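Local coordinates for protein calreticulin, putative (Trypanosoma cruzi, PDB 5HCF) that is a putative chaperone of the calreticulin family, whose legume-lectin-type globular domain probably binds glycans and peptides of client proteins, at residues A[80-85]-A[217-222]; A[111-116]-A[139-144]. One frame throughout, in Å; residues are numbered along the deposited sequence. Where two conformers were deposited one is given.

Contact 1. Residues A[80-85]-A[217-222]; sequences DLKCGG and QVESGS
Glu219 reaches across from the 217-222 loop and offers a single carboxylate oxygen to two consecutive backbone N-H groups. The bond from Cys83 N to Glu219 OE1 is 2.8 Å and almost straight at 176°, arriving on the syn side close to the carboxylate plane. Lys82 N approaches the same OE1 at 2.9 Å but from well above that plane, so the two donors divide the oxygen between them. A bend in the glutamate chain (chi2 80°) turns the carboxylate back toward this corner, and OE2 rests against Lys82 CB.

Beside the carboxylate, the backbones themselves join. Val218 N donates to Cys83 O at 2.9 Å, next to a lone bridge where Gly84 and Gln217 bring their CA atoms within 4.0 Å, an approach helped by the lack of a side chain on Gly84. Val218 CG2 packs on Cys83 CB at 3.6 Å, while Leu81 extends CD1 toward the loop, to 3.3 Å from Glu219 O. Further out, Gln217 NE2 makes a weak bond to Ser222 OG within the loop, Gln79 NE2 donates a hydrogen bond to Glu219 O, and Asp48 takes the N-H of Ser220.

The pairing thus starts strand 83-91 alongside the end of strand 208-217. That strand has 50-62 on its other flank, while 107-114 lies beyond 83-91 in the same antiparallel sheet of the lectin fold.

Contact 2. Residues A[111-116]-A[139-144]; sequences PDRCGS and FPEDKL
Glu141 holds its carboxylate over one face of the Arg113 guanidinium while Asn118 ND2 donates to OE1, an oxygen that also has a long, weak ion pair with Arg138. The meeting belongs to the legume lectin fold, where strand 107-114 lies against the loop leading to strand 145-152. In the conformer of Arg113 described here, one of two deposited, the two planes are stacked only 19° apart. The salt bridge this conformer makes from Arg113 NH1 to Glu141 OE2, 3.6 Å long, is one of charge alone, since the oxygen lies well out of the guanidinium plane and no N-H points at it.

Phe139 forms the apolar half. With chi1 at 71°, its CG stands between the backbone N and the carbonyl carbon, and the ring extends from there to strand 107-114. Pro111 CB sits over the ring centre, 3.5 Å from the centroid of the Phe139 ring, in a CH-pi contact. Around the rim come Asp112 O, in the ring plane and 3.5 Å from Phe139 CE1, and Arg113 CB, near that plane. Tyr148 of strand 145-152 touches both Pro111 and Phe139. Farther along the loop, an Asx turn shapes the backbone, with Leu144 N donating to Asp142 OD1 at 3.1 Å.

In the fold
Neighbouring strands of one sheet carry contacts 1 and 2, whose centres lie about 9 Å apart; along the chain, contact 2 is nested inside the loop that contact 1 closes. A disulfide, Cys83 SG to Cys114 SG at 2.0 Å, fastens the strands, and a probable hydrogen bond from Gly84 N to Arg113 O (2.6 Å) continues the pairing. A long, weak ion pair between Asp80 and Lys143 also links the two contacts. Acetic acid, probably from crystallisation, is bound about 4 Å from the side chain of Cys83, and acetic acid also lies about 3 Å from that of Asp112. Such molecules often mark pockets, and this region may correspond to that where calreticulin relatives bind glucosylated glycans.

Contact 1. Residues A[80-85]-A[217-222]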
ATOM      1  N   ASP A  80       7.142   7.994 -16.316  1.00 50.43           N
ATOM      2  CA  ASP A  80       8.011   9.087 -15.857  1.00 50.77           C
ATOM      3  C   ASP A  80       7.233   9.953 -14.891  1.00 45.69           C
ATOM      4  O   ASP A  80       6.867  11.086 -15.193  1.00 44.05           O
ATOM      5  CB  ASP A  80       8.544   9.941 -17.016  1.00 56.11           C
ATOM      6  CG  ASP A  80       9.673   9.269 -17.768  1.00 61.81           C
ATOM      7  OD1 ASP A  80      10.512   8.614 -17.112  1.00 63.72           O
ATOM      8  OD2 ASP A  80       9.727   9.408 -19.012  1.00 64.26           O
ATOM      9  N   LEU A  81       6.990   9.403 -13.712  1.00 43.27           N
ATOM     10  CA  LEU A  81       6.204  10.092 -12.714  1.00 41.81           C
ATOM     11  C   LEU A  81       7.037  11.205 -12.093  1.00 42.08           C
ATOM     12  O   LEU A  81       8.196  10.995 -11.747  1.00 41.84           O
ATOM     13  CB  LEU A  81       5.727   9.103 -11.647  1.00 40.24           C
ATOM     14  CG  LEU A  81       4.813   9.610 -10.532  1.00 38.14           C
ATOM     15  CD1 LEU A  81       3.479  10.065 -11.096  1.00 37.41           C
ATOM     16  CD2 LEU A  81       4.613   8.527  -9.491  1.00 38.45           C
ATOM     17  N   LYS A  82       6.454  12.397 -11.996  1.00 42.41           N
ATOM     18  CA  LYS A  82       7.074  13.500 -11.264  1.00 42.07           C
ATOM     19  C   LYS A  82       6.257  13.819 -10.018  1.00 41.17           C
ATOM     20  O   LYS A  82       6.817  14.012  -8.941  1.00 45.43           O
ATOM     21  CB  LYS A  82       7.227  14.749 -12.140  1.00 41.64           C
ATOM     22  CG  LYS A  82       8.157  14.556 -13.322  1.00 42.76           C
ATOM     23  CD  LYS A  82       9.564  14.274 -12.811  1.00 45.04           C
ATOM     24  CE  LYS A  82      10.580  14.167 -13.929  1.00 49.28           C
ATOM     25  NZ  LYS A  82      11.407  15.408 -13.983  1.00 53.84           N
ATOM     26  N   CYS A  83       4.937  13.851 -10.158  1.00 37.26           N
ATOM     27  CA  CYS A  83       4.059  14.006  -9.004  1.00 37.46           C
ATOM     28  C   CYS A  83       2.877  13.045  -9.116  1.00 34.06           C
ATOM     29  O   CYS A  83       2.075  13.137 -10.047  1.00 34.84           O
ATOM     30  CB  CYS A  83       3.564  15.453  -8.869  1.00 41.04           C
ATOM     31  SG  CYS A  83       2.567  15.766  -7.372  1.00 43.17           S
ATOM     32  N   GLY A  84       2.792  12.107  -8.179  1.00 32.16           N
ATOM     33  CA  GLY A  84       1.648  11.216  -8.107  1.00 33.26           C
ATOM     34  C   GLY A  84       1.776  10.118  -7.068  1.00 32.45           C
ATOM     35  O   GLY A  84       2.878   9.706  -6.711  1.00 32.42           O
ATOM     36  N   GLY A  85       0.639   9.623  -6.598  1.00 32.71           N
ATOM     37  CA  GLY A  85       0.627   8.590  -5.580  1.00 31.98           C
ATOM     38  C   GLY A  85       0.492   7.198  -6.167  1.00 34.17           C
ATOM     39  O   GLY A  85      -0.005   7.026  -7.281  1.00 36.72           O
ATOM     40  N   GLN A 217      -2.738  12.011  -9.302  1.00 36.87           N
ATOM     41  CA  GLN A 217      -1.653  11.872 -10.271  1.00 37.78           C
ATOM     42  C   GLN A 217      -1.616  13.014 -11.277  1.00 40.02           C
ATOM     43  O   GLN A 217      -2.613  13.305 -11.939  1.00 38.94           O
ATOM     44  CB  GLN A 217      -1.749  10.548 -11.034  1.00 37.80           C
ATOM     45  CG  GLN A 217      -1.192   9.342 -10.298  1.00 38.09           C
ATOM     46  CD  GLN A 217      -0.947   8.171 -11.232  1.00 41.22           C
ATOM     47  OE1 GLN A 217      -1.877   7.594 -11.782  1.00 44.65           O
ATOM     48  NE2 GLN A 217       0.317   7.835 -11.435  1.00 43.76           N
ATOM     49  N   VAL A 218      -0.454  13.656 -11.382  1.00 34.06           N
ATOM     50  CA  VAL A 218      -0.212  14.636 -12.433  1.00 37.67           C
ATOM     51  C   VAL A 218       0.099  13.901 -13.731  1.00 39.42           C
ATOM     52  O   VAL A 218      -0.633  14.022 -14.713  1.00 44.01           O
ATOM     53  CB  VAL A 218       0.951  15.583 -12.100  1.00 38.50           C
ATOM     54  CG1 VAL A 218       1.196  16.530 -13.270  1.00 38.31           C
ATOM     55  CG2 VAL A 218       0.662  16.364 -10.822  1.00 38.57           C
ATOM     56  N   GLU A 219       1.198  13.150 -13.731  1.00 37.25           N
ATOM     57  CA  GLU A 219       1.534  12.279 -14.854  1.00 38.75           C
ATOM     58  C   GLU A 219       0.967  10.888 -14.592  1.00 39.10           C
ATOM     59  O   GLU A 219       1.485  10.146 -13.754  1.00 39.82           O
ATOM     60  CB  GLU A 219       3.050  12.207 -15.066  1.00 37.46           C
ATOM     61  CG  GLU A 219       3.741  13.569 -15.189  1.00 37.49           C
ATOM     62  CD  GLU A 219       3.993  14.246 -13.838  1.00 38.21           C
ATOM     63  OE1 GLU A 219       3.909  13.570 -12.789  1.00 34.30           O
ATOM     64  OE2 GLU A 219       4.282  15.460 -13.827  1.00 41.40           O
ATOM     65  N   SER A 220      -0.107  10.542 -15.295  1.00 37.81           N
ATOM     66  CA  SER A 220      -0.784   9.273 -15.054  1.00 38.22           C
ATOM     67  C   SER A 220      -0.147   8.131 -15.841  1.00 35.21           C
ATOM     68  O   SER A 220       0.828   8.333 -16.561  1.00 33.44           O
ATOM     69  CB  SER A 220      -2.271   9.393 -15.392  1.00 42.44           C
ATOM     70  OG  SER A 220      -2.999   8.291 -14.878  1.00 44.91           O
ATOM     71  N   GLY A 221      -0.705   6.931 -15.692  1.00 35.37           N
ATOM     72  CA  GLY A 221      -0.207   5.764 -16.395  1.00 38.16           C
ATOM     73  C   GLY A 221       0.235   4.638 -15.475  1.00 39.32           C
ATOM     74  O   GLY A 221       0.723   3.612 -15.941  1.00 42.44           O
ATOM     75  N   SER A 222       0.074   4.828 -14.168  1.00 37.44           N
ATOM     76  CA  SER A 222       0.500   3.825 -13.187  1.00 36.05           C
ATOM     77  C   SER A 222      -0.335   2.548 -13.279  1.00 35.62           C
ATOM     78  O   SER A 222      -1.515   2.592 -13.621  1.00 34.41           O
ATOM     79  CB  SER A 222       0.427   4.390 -11.766  1.00 33.88           C
ATOM     80  OG  SER A 222       1.399   5.403 -11.557  1.00 33.48           O
TER

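Contact 2. Residues A[111-116]-A[139-144]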
ATOM      1  N   PRO A 111       3.986   3.793  -2.218  1.00 32.23           N
ATOM      2  CA  PRO A 111       4.868   4.874  -2.675  1.00 31.31           C
ATOM      3  C   PRO A 111       4.121   6.168  -2.977  1.00 31.35           C
ATOM      4  O   PRO A 111       2.977   6.131  -3.429  1.00 34.38           O
ATOM      5  CB  PRO A 111       5.493   4.295  -3.948  1.00 29.35           C
ATOM      6  CG  PRO A 111       4.460   3.349  -4.458  1.00 27.33           C
ATOM      7  CD  PRO A 111       3.875   2.719  -3.223  1.00 30.07           C
ATOM      8  N   ASP A 112       4.775   7.300  -2.732  1.00 29.52           N
ATOM      9  CA  ASP A 112       4.194   8.606  -3.026  1.00 29.69           C
ATOM     10  C   ASP A 112       5.317   9.568  -3.379  1.00 29.44           C
ATOM     11  O   ASP A 112       6.337   9.622  -2.700  1.00 29.06           O
ATOM     12  CB  ASP A 112       3.378   9.130  -1.839  1.00 27.32           C
ATOM     13  CG  ASP A 112       2.590  10.388  -2.179  1.00 28.51           C
ATOM     14  OD1 ASP A 112       2.441  10.705  -3.381  1.00 31.05           O
ATOM     15  OD2 ASP A 112       2.113  11.059  -1.241  1.00 28.77           O
ATOM     16  N   ARG A 113       5.142  10.309  -4.466  0.73 31.39           N
ATOM     17  CA  ARG A 113       6.175  11.232  -4.916  0.73 33.69           C
ATOM     18  C   ARG A 113       5.597  12.486  -5.568  0.73 35.16           C
ATOM     19  O   ARG A 113       4.583  12.434  -6.276  0.73 35.39           O
ATOM     20  CB  ARG A 113       7.110  10.517  -5.897  0.73 34.59           C
ATOM     21  CG  ARG A 113       8.135  11.411  -6.578  0.73 36.66           C
ATOM     22  CD  ARG A 113       7.992  11.353  -8.093  0.73 36.88           C
ATOM     23  NE  ARG A 113       8.445  10.078  -8.650  0.73 36.91           N
ATOM     24  CZ  ARG A 113       9.560   9.918  -9.361  0.73 37.89           C
ATOM     25  NH1 ARG A 113      10.351  10.957  -9.611  0.73 38.02           N
ATOM     26  NH2 ARG A 113       9.882   8.718  -9.831  0.73 37.03           N
ATOM     27  N   CYS A 114       6.258  13.613  -5.323  1.00 35.35           N
ATOM     28  CA  CYS A 114       5.889  14.883  -5.928  1.00 33.85           C
ATOM     29  C   CYS A 114       7.101  15.809  -5.880  1.00 33.57           C
ATOM     30  O   CYS A 114       7.472  16.306  -4.815  1.00 33.70           O
ATOM     31  CB  CYS A 114       4.692  15.503  -5.207  1.00 34.65           C
ATOM     32  SG  CYS A 114       3.841  16.790  -6.139  1.00 38.25           S
ATOM     33  N   GLY A 115       7.718  16.041  -7.032  1.00 34.33           N
ATOM     34  CA  GLY A 115       8.943  16.816  -7.090  1.00 33.89           C
ATOM     35  C   GLY A 115      10.095  16.063  -6.457  1.00 33.46           C
ATOM     36  O   GLY A 115      10.266  14.865  -6.684  1.00 34.77           O
ATOM     37  N   SER A 116      10.885  16.762  -5.650  1.00 33.24           N
ATOM     38  CA  SER A 116      12.032  16.152  -4.983  1.00 34.71           C
ATOM     39  C   SER A 116      11.596  15.406  -3.726  1.00 33.16           C
ATOM     40  O   SER A 116      12.415  14.864  -2.985  1.00 33.61           O
ATOM     41  CB  SER A 116      13.082  17.209  -4.650  1.00 37.65           C
ATOM     42  OG  SER A 116      12.520  18.224  -3.838  1.00 41.44           O
ATOM     43  N   PHE A 139      11.321   5.322  -2.505  1.00 34.81           N
ATOM     44  CA  PHE A 139      11.110   4.199  -3.411  1.00 31.40           C
ATOM     45  C   PHE A 139      11.829   4.476  -4.719  1.00 29.28           C
ATOM     46  O   PHE A 139      12.073   5.634  -5.054  1.00 29.18           O
ATOM     47  CB  PHE A 139       9.615   3.940  -3.638  1.00 29.20           C
ATOM     48  CG  PHE A 139       8.929   4.991  -4.466  1.00 30.82           C
ATOM     49  CD1 PHE A 139       8.389   6.123  -3.868  1.00 31.14           C
ATOM     50  CD2 PHE A 139       8.811   4.842  -5.841  1.00 30.58           C
ATOM     51  CE1 PHE A 139       7.753   7.089  -4.627  1.00 31.67           C
ATOM     52  CE2 PHE A 139       8.180   5.798  -6.605  1.00 31.51           C
ATOM     53  CZ  PHE A 139       7.646   6.924  -5.998  1.00 33.48           C
ATOM     54  N   PRO A 140      12.175   3.410  -5.460  1.00 29.20           N
ATOM     55  CA  PRO A 140      12.982   3.545  -6.678  1.00 30.45           C
ATOM     56  C   PRO A 140      12.268   4.364  -7.744  1.00 34.13           C
ATOM     57  O   PRO A 140      11.092   4.137  -8.027  1.00 34.86           O
ATOM     58  CB  PRO A 140      13.193   2.098  -7.139  1.00 29.99           C
ATOM     59  CG  PRO A 140      12.775   1.231  -5.990  1.00 31.00           C
ATOM     60  CD  PRO A 140      11.808   2.014  -5.175  1.00 29.81           C
ATOM     61  N   GLU A 141      12.984   5.320  -8.322  1.00 36.44           N
ATOM     62  CA  GLU A 141      12.393   6.224  -9.294  1.00 37.25           C
ATOM     63  C   GLU A 141      12.749   5.779 -10.698  1.00 40.46           C
ATOM     64  O   GLU A 141      13.628   6.348 -11.340  1.00 44.77           O
ATOM     65  CB  GLU A 141      12.855   7.660  -9.037  1.00 34.96           C
ATOM     66  CG  GLU A 141      12.249   8.253  -7.781  1.00 33.30           C
ATOM     67  CD  GLU A 141      12.695   9.670  -7.518  1.00 35.40           C
ATOM     68  OE1 GLU A 141      12.156  10.287  -6.567  1.00 32.91           O
ATOM     69  OE2 GLU A 141      13.576  10.168  -8.260  1.00 38.30           O
ATOM     70  N   ASP A 142      12.045   4.755 -11.164  1.00 39.93           N
ATOM     71  CA  ASP A 142      12.247   4.226 -12.504  1.00 41.41           C
ATOM     72  C   ASP A 142      10.912   3.731 -13.047  1.00 43.31           C
ATOM     73  O   ASP A 142       9.878   3.868 -12.384  1.00 43.92           O
ATOM     74  CB  ASP A 142      13.295   3.107 -12.497  1.00 40.73           C
ATOM     75  CG  ASP A 142      12.943   1.967 -11.550  1.00 41.77           C
ATOM     76  OD1 ASP A 142      11.740   1.702 -11.341  1.00 41.35           O
ATOM     77  OD2 ASP A 142      13.874   1.334 -11.005  1.00 42.26           O
ATOM     78  N   LYS A 143      10.935   3.165 -14.249  1.00 43.57           N
ATOM     79  CA  LYS A 143       9.713   2.730 -14.916  1.00 42.53           C
ATOM     80  C   LYS A 143       9.367   1.267 -14.625  1.00 42.32           C
ATOM     81  O   LYS A 143       8.392   0.739 -15.155  1.00 46.23           O
ATOM     82  CB  LYS A 143       9.834   2.945 -16.426  1.00 43.23           C
ATOM     83  CG  LYS A 143       9.994   4.398 -16.822  1.00 43.73           C
ATOM     84  CD  LYS A 143      10.177   4.543 -18.318  1.00 49.42           C
ATOM     85  CE  LYS A 143      10.281   6.006 -18.712  1.00 54.10           C
ATOM     86  NZ  LYS A 143       9.950   6.226 -20.149  1.00 60.83           N
ATOM     87  N   LEU A 144      10.157   0.618 -13.778  1.00 39.08           N
ATOM     88  CA  LEU A 144       9.957  -0.798 -13.495  1.00 40.25           C
ATOM     89  C   LEU A 144       8.884  -1.049 -12.432  1.00 41.16           C
ATOM     90  O   LEU A 144       8.506  -0.147 -11.679  1.00 39.13           O
ATOM     91  CB  LEU A 144      11.273  -1.433 -13.052  1.00 39.51           C
ATOM     92  CG  LEU A 144      12.436  -1.378 -14.041  1.00 40.54           C
ATOM     93  CD1 LEU A 144      13.726  -1.753 -13.338  1.00 40.13           C
ATOM     94  CD2 LEU A 144      12.176  -2.305 -15.217  1.00 42.70           C
TER